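Local structure of aspartate-semialdehyde dehydrogenase 2 (Vibrio cholerae, 2QZ9) at residues A[134-139]-A[244-249]; A[290-295]-A[309-314]. The protein catalyses the NADPH-dependent reductive dephosphorylation of L-aspartyl-4-phosphate to L-aspartate-semialdehyde, a step in lysine and methionine biosynthesis. One frame throughout, in Å; residues are numbered along the deposited sequence.

Contact 1: A[134-139]-A[244-249]; sequences IQMLVA and HAEAVH
Gln135 reaches from the helix to the backbone of His244. Its NE2 donates to His244 O at 3.2 Å, the sole hydrogen bond between 134-139 and 244-249. The bond is fairly straight at the hydrogen (162°). The acceptor lies in the plane of the Gln135 amide, but NE2 sits well above the carbonyl plane of His244 and off its lone pairs. Gln135 CG stands between the backbone N and the carbonyl carbon (chi1 68°), and the chain then runs extended to the strand. Gln135 OE1 rests 3.6 Å from His244 CB. His244 is the predicted proton acceptor, and its side chain lies beside Cys131, the acyl-thioester residue.

The remaining contacts are packing. The Glu246 carboxylate extends from the strand toward the helix. Its OE1 lies 3.3 Å from Met136 CB and also touches Gln135 CG. Amide and carboxylate planes of Gln135 and Glu246 are turned 44° apart. Farther along, Met136 CG meets Val248 CG2 at 4.4 Å, while the sulfur end of Met136 leads away from the strand.

Helix 131-147 lies across one face of the mixed sheet. Strand 244-252 runs between 149-158 and 306-313. Helix 211-224 adds Thr220 beside Met136 and Met216 beside Glu246.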
ATOM      1  N   ILE A 134      11.518 -13.162   0.758  1.00 25.52           N
ATOM      2  CA  ILE A 134      12.455 -13.395  -0.367  1.00 24.74           C
ATOM      3  C   ILE A 134      12.789 -12.106  -1.127  1.00 25.10           C
ATOM      4  O   ILE A 134      13.949 -11.736  -1.234  1.00 25.28           O
ATOM      5  CB  ILE A 134      11.938 -14.462  -1.379  1.00 24.65           C
ATOM      6  CG1 ILE A 134      11.976 -15.871  -0.776  1.00 22.83           C
ATOM      7  CG2 ILE A 134      12.775 -14.455  -2.673  1.00 23.62           C
ATOM      8  CD1 ILE A 134      11.132 -16.890  -1.549  1.00 23.43           C
ATOM      9  N   GLN A 135      11.778 -11.426  -1.647  1.00 25.42           N
ATOM     10  CA  GLN A 135      12.026 -10.247  -2.494  1.00 26.06           C
ATOM     11  C   GLN A 135      12.620  -9.075  -1.741  1.00 26.23           C
ATOM     12  O   GLN A 135      13.418  -8.324  -2.303  1.00 26.80           O
ATOM     13  CB  GLN A 135      10.763  -9.811  -3.245  1.00 25.56           C
ATOM     14  CG  GLN A 135       9.632  -9.237  -2.386  1.00 25.58           C
ATOM     15  CD  GLN A 135       8.411  -8.885  -3.209  1.00 26.48           C
ATOM     16  OE1 GLN A 135       7.691  -9.770  -3.662  1.00 28.80           O
ATOM     17  NE2 GLN A 135       8.167  -7.583  -3.410  1.00 25.57           N
ATOM     18  N   MET A 136      12.222  -8.907  -0.483  1.00 26.71           N
ATOM     19  CA  MET A 136      12.759  -7.834   0.348  1.00 27.75           C
ATOM     20  C   MET A 136      14.239  -8.085   0.652  1.00 28.18           C
ATOM     21  O   MET A 136      15.047  -7.162   0.599  1.00 28.50           O
ATOM     22  CB  MET A 136      11.973  -7.697   1.660  1.00 27.55           C
ATOM     23  CG  MET A 136      12.503  -6.600   2.569  1.00 27.00           C
ATOM     24  SD  MET A 136      11.503  -6.342   4.029  1.00 29.23           S
ATOM     25  CE  MET A 136      11.947  -7.745   5.073  1.00 24.96           C
ATOM     26  N   LEU A 137      14.581  -9.332   0.968  1.00 28.26           N
ATOM     27  CA  LEU A 137      15.933  -9.657   1.370  1.00 28.95           C
ATOM     28  C   LEU A 137      16.899  -9.656   0.200  1.00 29.59           C
ATOM     29  O   LEU A 137      18.036  -9.204   0.353  1.00 30.17           O
ATOM     30  CB  LEU A 137      15.986 -10.973   2.140  1.00 28.72           C
ATOM     31  CG  LEU A 137      15.230 -10.921   3.476  1.00 28.51           C
ATOM     32  CD1 LEU A 137      15.565 -12.151   4.289  1.00 26.78           C
ATOM     33  CD2 LEU A 137      15.557  -9.637   4.277  1.00 26.78           C
ATOM     34  N   VAL A 138      16.447 -10.108  -0.969  1.00 29.62           N
ATOM     35  CA  VAL A 138      17.265  -9.983  -2.192  1.00 29.61           C
ATOM     36  C   VAL A 138      17.630  -8.506  -2.434  1.00 30.09           C
ATOM     37  O   VAL A 138      18.801  -8.182  -2.654  1.00 30.28           O
ATOM     38  CB  VAL A 138      16.582 -10.602  -3.443  1.00 29.51           C
ATOM     39  CG1 VAL A 138      17.370 -10.285  -4.713  1.00 30.17           C
ATOM     40  CG2 VAL A 138      16.443 -12.110  -3.296  1.00 28.58           C
ATOM     41  N   ALA A 139      16.634  -7.617  -2.369  1.00 29.78           N
ATOM     42  CA  ALA A 139      16.868  -6.184  -2.577  1.00 29.68           C
ATOM     43  C   ALA A 139      17.769  -5.553  -1.501  1.00 29.98           C
ATOM     44  O   ALA A 139      18.597  -4.698  -1.821  1.00 30.42           O
ATOM     45  CB  ALA A 139      15.551  -5.444  -2.658  1.00 29.66           C
ATOM     46  N   HIS A 244       3.823  -9.207  -5.877  1.00 28.87           N
ATOM     47  CA  HIS A 244       3.726  -8.403  -4.658  1.00 27.95           C
ATOM     48  C   HIS A 244       4.645  -7.214  -4.794  1.00 27.70           C
ATOM     49  O   HIS A 244       5.673  -7.303  -5.437  1.00 27.45           O
ATOM     50  CB  HIS A 244       4.118  -9.190  -3.407  1.00 27.33           C
ATOM     51  CG  HIS A 244       3.202 -10.326  -3.091  1.00 26.55           C
ATOM     52  ND1 HIS A 244       3.577 -11.378  -2.277  1.00 27.62           N
ATOM     53  CD2 HIS A 244       1.935 -10.582  -3.478  1.00 23.73           C
ATOM     54  CE1 HIS A 244       2.569 -12.224  -2.168  1.00 24.79           C
ATOM     55  NE2 HIS A 244       1.563 -11.767  -2.892  1.00 26.96           N
ATOM     56  N   ALA A 245       4.255  -6.106  -4.178  1.00 27.37           N
ATOM     57  CA  ALA A 245       5.084  -4.919  -4.120  1.00 26.91           C
ATOM     58  C   ALA A 245       5.277  -4.546  -2.654  1.00 26.54           C
ATOM     59  O   ALA A 245       4.420  -4.831  -1.823  1.00 26.55           O
ATOM     60  CB  ALA A 245       4.422  -3.787  -4.878  1.00 26.97           C
ATOM     61  N   GLU A 246       6.406  -3.923  -2.345  1.00 26.42           N
ATOM     62  CA  GLU A 246       6.700  -3.492  -0.983  1.00 26.68           C
ATOM     63  C   GLU A 246       7.324  -2.112  -0.982  1.00 26.50           C
ATOM     64  O   GLU A 246       8.203  -1.794  -1.770  1.00 25.35           O
ATOM     65  CB  GLU A 246       7.669  -4.451  -0.290  1.00 26.52           C
ATOM     66  CG  GLU A 246       7.124  -5.846  -0.065  1.00 28.57           C
ATOM     67  CD  GLU A 246       8.216  -6.882   0.125  1.00 31.87           C
ATOM     68  OE1 GLU A 246       9.410  -6.597  -0.139  1.00 31.93           O
ATOM     69  OE2 GLU A 246       7.867  -7.996   0.543  1.00 33.71           O
ATOM     70  N   ALA A 247       6.856  -1.311  -0.050  1.00 26.79           N
ATOM     71  CA  ALA A 247       7.483  -0.059   0.262  1.00 27.48           C
ATOM     72  C   ALA A 247       8.436  -0.278   1.439  1.00 27.17           C
ATOM     73  O   ALA A 247       7.991  -0.560   2.557  1.00 27.47           O
ATOM     74  CB  ALA A 247       6.397   0.911   0.642  1.00 27.14           C
ATOM     75  N   VAL A 248       9.740  -0.170   1.188  1.00 27.04           N
ATOM     76  CA  VAL A 248      10.754  -0.498   2.201  1.00 26.88           C
ATOM     77  C   VAL A 248      11.518   0.760   2.623  1.00 27.27           C
ATOM     78  O   VAL A 248      12.125   1.435   1.793  1.00 26.70           O
ATOM     79  CB  VAL A 248      11.741  -1.606   1.696  1.00 27.13           C
ATOM     80  CG1 VAL A 248      12.577  -2.165   2.846  1.00 26.59           C
ATOM     81  CG2 VAL A 248      10.983  -2.755   1.012  1.00 24.98           C
ATOM     82  N   HIS A 249      11.458   1.076   3.918  1.00 27.59           N
ATOM     83  CA  HIS A 249      12.123   2.251   4.480  1.00 28.49           C
ATOM     84  C   HIS A 249      13.156   1.750   5.514  1.00 29.51           C
ATOM     85  O   HIS A 249      12.803   1.367   6.644  1.00 29.26           O
ATOM     86  CB  HIS A 249      11.106   3.181   5.174  1.00 27.87           C
ATOM     87  CG  HIS A 249      10.061   3.774   4.264  1.00 28.65           C
ATOM     88  ND1 HIS A 249       9.089   4.639   4.727  1.00 26.99           N
ATOM     89  CD2 HIS A 249       9.845   3.649   2.930  1.00 28.54           C
ATOM     90  CE1 HIS A 249       8.323   5.021   3.721  1.00 29.28           C
ATOM     91  NE2 HIS A 249       8.756   4.430   2.621  1.00 30.58           N
TER

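Contact 2: A[290-295]-A[309-314]; sequences DHVLVG and LWVVAD
Leu293 and Val312 pair through two backbone hydrogen bonds, Leu293 N to Val312 O and Val312 N to Leu293 O, each 2.8 Å. Gly295 and Trp310 form the next such pair. Gly295 N donates to Trp310 O at 3.0 Å, and Trp310 N to Gly295 O at 2.7 Å, the latter bond more bent (147° at the hydrogen). Between them, Val294 and Val311 are a non-hydrogen-bonded pair. Where the strands part, a water bridges the chains: it donates to His291 O and accepts from Asp314 N.

Packing follows on both faces. On the face of Val294 and Val311, Val311 CG1 is anti to the backbone N (chi1 -180°) and meets Val292 CG1 at 3.8 Å. Val294 CG2 touches Leu309 CD1 at 4.1 Å. Helix 131-147 packs on this side, with Gln135 and Ala139 against Val311. On the other face, Leu293 CB lies 4.4 Å from Val312 CB. The Trp310 ring leads away from 290-295, and its NE1 is hydrogen-bonded to Pro280 O.

The segments lie on the two arms of an antiparallel beta hairpin, strands 292-299 and 306-313, within the mixed sheet of the C-terminal dimerisation domain.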
ATOM      1  N   ASP A 290      11.550 -13.912 -13.079  1.00 34.21           N
ATOM      2  CA  ASP A 290      12.233 -14.804 -12.167  1.00 34.14           C
ATOM      3  C   ASP A 290      13.158 -14.055 -11.211  1.00 33.67           C
ATOM      4  O   ASP A 290      13.783 -14.676 -10.345  1.00 33.63           O
ATOM      5  CB  ASP A 290      13.078 -15.812 -12.961  1.00 34.68           C
ATOM      6  CG  ASP A 290      12.256 -16.931 -13.589  1.00 36.07           C
ATOM      7  OD1 ASP A 290      11.139 -17.246 -13.128  1.00 36.46           O
ATOM      8  OD2 ASP A 290      12.754 -17.519 -14.566  1.00 40.56           O
ATOM      9  N   HIS A 291      13.265 -12.740 -11.387  1.00 33.13           N
ATOM     10  CA  HIS A 291      14.191 -11.912 -10.602  1.00 32.70           C
ATOM     11  C   HIS A 291      13.432 -10.844  -9.803  1.00 31.93           C
ATOM     12  O   HIS A 291      12.200 -10.785  -9.843  1.00 31.86           O
ATOM     13  CB  HIS A 291      15.259 -11.285 -11.517  1.00 33.09           C
ATOM     14  CG  HIS A 291      14.704 -10.331 -12.526  1.00 34.64           C
ATOM     15  ND1 HIS A 291      13.994 -10.745 -13.634  1.00 36.85           N
ATOM     16  CD2 HIS A 291      14.747  -8.979 -12.593  1.00 35.68           C
ATOM     17  CE1 HIS A 291      13.614  -9.689 -14.333  1.00 37.24           C
ATOM     18  NE2 HIS A 291      14.062  -8.602 -13.725  1.00 36.02           N
ATOM     19  N   VAL A 292      14.161 -10.017  -9.058  1.00 31.53           N
ATOM     20  CA  VAL A 292      13.538  -9.007  -8.206  1.00 31.05           C
ATOM     21  C   VAL A 292      13.677  -7.618  -8.838  1.00 31.23           C
ATOM     22  O   VAL A 292      14.725  -7.258  -9.353  1.00 30.66           O
ATOM     23  CB  VAL A 292      14.098  -9.057  -6.765  1.00 31.31           C
ATOM     24  CG1 VAL A 292      13.533  -7.925  -5.893  1.00 29.68           C
ATOM     25  CG2 VAL A 292      13.799 -10.429  -6.129  1.00 30.09           C
ATOM     26  N   LEU A 293      12.602  -6.844  -8.787  1.00 31.33           N
ATOM     27  CA  LEU A 293      12.599  -5.513  -9.390  1.00 31.77           C
ATOM     28  C   LEU A 293      12.582  -4.411  -8.337  1.00 31.13           C
ATOM     29  O   LEU A 293      11.811  -4.468  -7.383  1.00 30.68           O
ATOM     30  CB  LEU A 293      11.404  -5.383 -10.337  1.00 31.70           C
ATOM     31  CG  LEU A 293      11.413  -6.355 -11.526  1.00 32.77           C
ATOM     32  CD1 LEU A 293      10.817  -7.697 -11.138  1.00 33.44           C
ATOM     33  CD2 LEU A 293      10.623  -5.776 -12.672  1.00 34.75           C
ATOM     34  N   VAL A 294      13.447  -3.417  -8.500  1.00 30.96           N
ATOM     35  CA  VAL A 294      13.424  -2.276  -7.582  1.00 31.16           C
ATOM     36  C   VAL A 294      13.467  -0.872  -8.225  1.00 30.74           C
ATOM     37  O   VAL A 294      14.050  -0.665  -9.290  1.00 30.66           O
ATOM     38  CB  VAL A 294      14.396  -2.451  -6.325  1.00 31.35           C
ATOM     39  CG1 VAL A 294      15.220  -3.712  -6.402  1.00 31.20           C
ATOM     40  CG2 VAL A 294      15.249  -1.206  -6.049  1.00 30.14           C
ATOM     41  N   GLY A 295      12.793   0.063  -7.563  1.00 29.71           N
ATOM     42  CA  GLY A 295      12.780   1.455  -7.963  1.00 28.96           C
ATOM     43  C   GLY A 295      12.530   2.355  -6.769  1.00 28.36           C
ATOM     44  O   GLY A 295      12.520   1.898  -5.618  1.00 26.58           O
ATOM     45  N   LEU A 309      13.069   2.448  -0.704  1.00 25.80           N
ATOM     46  CA  LEU A 309      12.969   1.772  -1.999  1.00 25.54           C
ATOM     47  C   LEU A 309      11.598   1.134  -2.208  1.00 24.30           C
ATOM     48  O   LEU A 309      10.811   1.025  -1.270  1.00 23.24           O
ATOM     49  CB  LEU A 309      14.120   0.761  -2.192  1.00 25.62           C
ATOM     50  CG  LEU A 309      14.443  -0.404  -1.260  1.00 27.17           C
ATOM     51  CD1 LEU A 309      15.532  -1.257  -1.955  1.00 27.52           C
ATOM     52  CD2 LEU A 309      14.945   0.031   0.126  1.00 27.92           C
ATOM     53  N   TRP A 310      11.328   0.744  -3.449  1.00 23.87           N
ATOM     54  CA  TRP A 310      10.077   0.084  -3.833  1.00 24.43           C
ATOM     55  C   TRP A 310      10.482  -1.263  -4.415  1.00 24.92           C
ATOM     56  O   TRP A 310      11.333  -1.322  -5.285  1.00 26.07           O
ATOM     57  CB  TRP A 310       9.328   0.950  -4.861  1.00 23.49           C
ATOM     58  CG  TRP A 310       8.054   0.378  -5.506  1.00 22.80           C
ATOM     59  CD1 TRP A 310       7.928  -0.058  -6.810  1.00 20.60           C
ATOM     60  CD2 TRP A 310       6.743   0.251  -4.920  1.00 20.93           C
ATOM     61  NE1 TRP A 310       6.641  -0.467  -7.050  1.00 19.67           N
ATOM     62  CE2 TRP A 310       5.888  -0.279  -5.923  1.00 19.71           C
ATOM     63  CE3 TRP A 310       6.210   0.522  -3.646  1.00 20.84           C
ATOM     64  CZ2 TRP A 310       4.542  -0.570  -5.687  1.00 20.47           C
ATOM     65  CZ3 TRP A 310       4.874   0.246  -3.417  1.00 20.58           C
ATOM     66  CH2 TRP A 310       4.045  -0.289  -4.441  1.00 20.69           C
ATOM     67  N   VAL A 311       9.900  -2.347  -3.915  1.00 25.12           N
ATOM     68  CA  VAL A 311      10.357  -3.692  -4.299  1.00 25.29           C
ATOM     69  C   VAL A 311       9.200  -4.515  -4.887  1.00 25.16           C
ATOM     70  O   VAL A 311       8.130  -4.605  -4.299  1.00 24.36           O
ATOM     71  CB  VAL A 311      11.070  -4.427  -3.117  1.00 24.94           C
ATOM     72  CG1 VAL A 311      11.537  -5.801  -3.528  1.00 25.08           C
ATOM     73  CG2 VAL A 311      12.276  -3.610  -2.638  1.00 24.73           C
ATOM     74  N   VAL A 312       9.420  -5.081  -6.070  1.00 25.31           N
ATOM     75  CA  VAL A 312       8.379  -5.853  -6.740  1.00 25.98           C
ATOM     76  C   VAL A 312       8.929  -7.209  -7.189  1.00 26.53           C
ATOM     77  O   VAL A 312      10.075  -7.293  -7.640  1.00 25.58           O
ATOM     78  CB  VAL A 312       7.780  -5.075  -7.950  1.00 25.90           C
ATOM     79  CG1 VAL A 312       6.661  -5.860  -8.602  1.00 26.46           C
ATOM     80  CG2 VAL A 312       7.223  -3.717  -7.491  1.00 26.61           C
ATOM     81  N   ALA A 313       8.108  -8.260  -7.053  1.00 26.99           N
ATOM     82  CA  ALA A 313       8.441  -9.580  -7.622  1.00 27.88           C
ATOM     83  C   ALA A 313       7.187 -10.382  -7.964  1.00 28.00           C
ATOM     84  O   ALA A 313       6.102 -10.083  -7.470  1.00 28.39           O
ATOM     85  CB  ALA A 313       9.349 -10.380  -6.682  1.00 27.83           C
ATOM     86  N   ASP A 314       7.344 -11.374  -8.840  1.00 28.23           N
ATOM     87  CA  ASP A 314       6.294 -12.350  -9.102  1.00 28.50           C
ATOM     88  C   ASP A 314       6.371 -13.361  -7.964  1.00 28.68           C
ATOM     89  O   ASP A 314       7.366 -14.071  -7.817  1.00 29.10           O
ATOM     90  CB  ASP A 314       6.491 -13.029 -10.464  1.00 27.95           C
ATOM     91  CG  ASP A 314       5.355 -13.991 -10.827  1.00 29.44           C
ATOM     92  OD1 ASP A 314       5.059 -14.149 -12.036  1.00 32.26           O
ATOM     93  OD2 ASP A 314       4.744 -14.600  -9.928  1.00 29.57           O
TER
HETATM   94  O   HOH W   1       9.874 -12.179  -9.911  1.00 32.97           O

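Contacts 1 and 2, their centres about 7 Å apart, meet in one sheet, where strands 244-252 and 306-313 are neighbours. The two strands are probably bonded by Glu246 N to Val311 O (2.7 Å) and Leu309 N to Val248 O (2.9 Å). Gln135 NE2 of contact 1 also packs 3.1 Å from Val311 O of contact 2, so the helix covers both strands. On the far face, Ala245 CB lies 3.3 Å from Trp310 CZ2. Contact 1 holds His244, the predicted proton acceptor, whose side chain is about 3 Å from that of Cys131, which forms the acyl-thioester intermediate. Contact 2 stands farther back, with the side chain of Ala313 about 6 Å from that of His244.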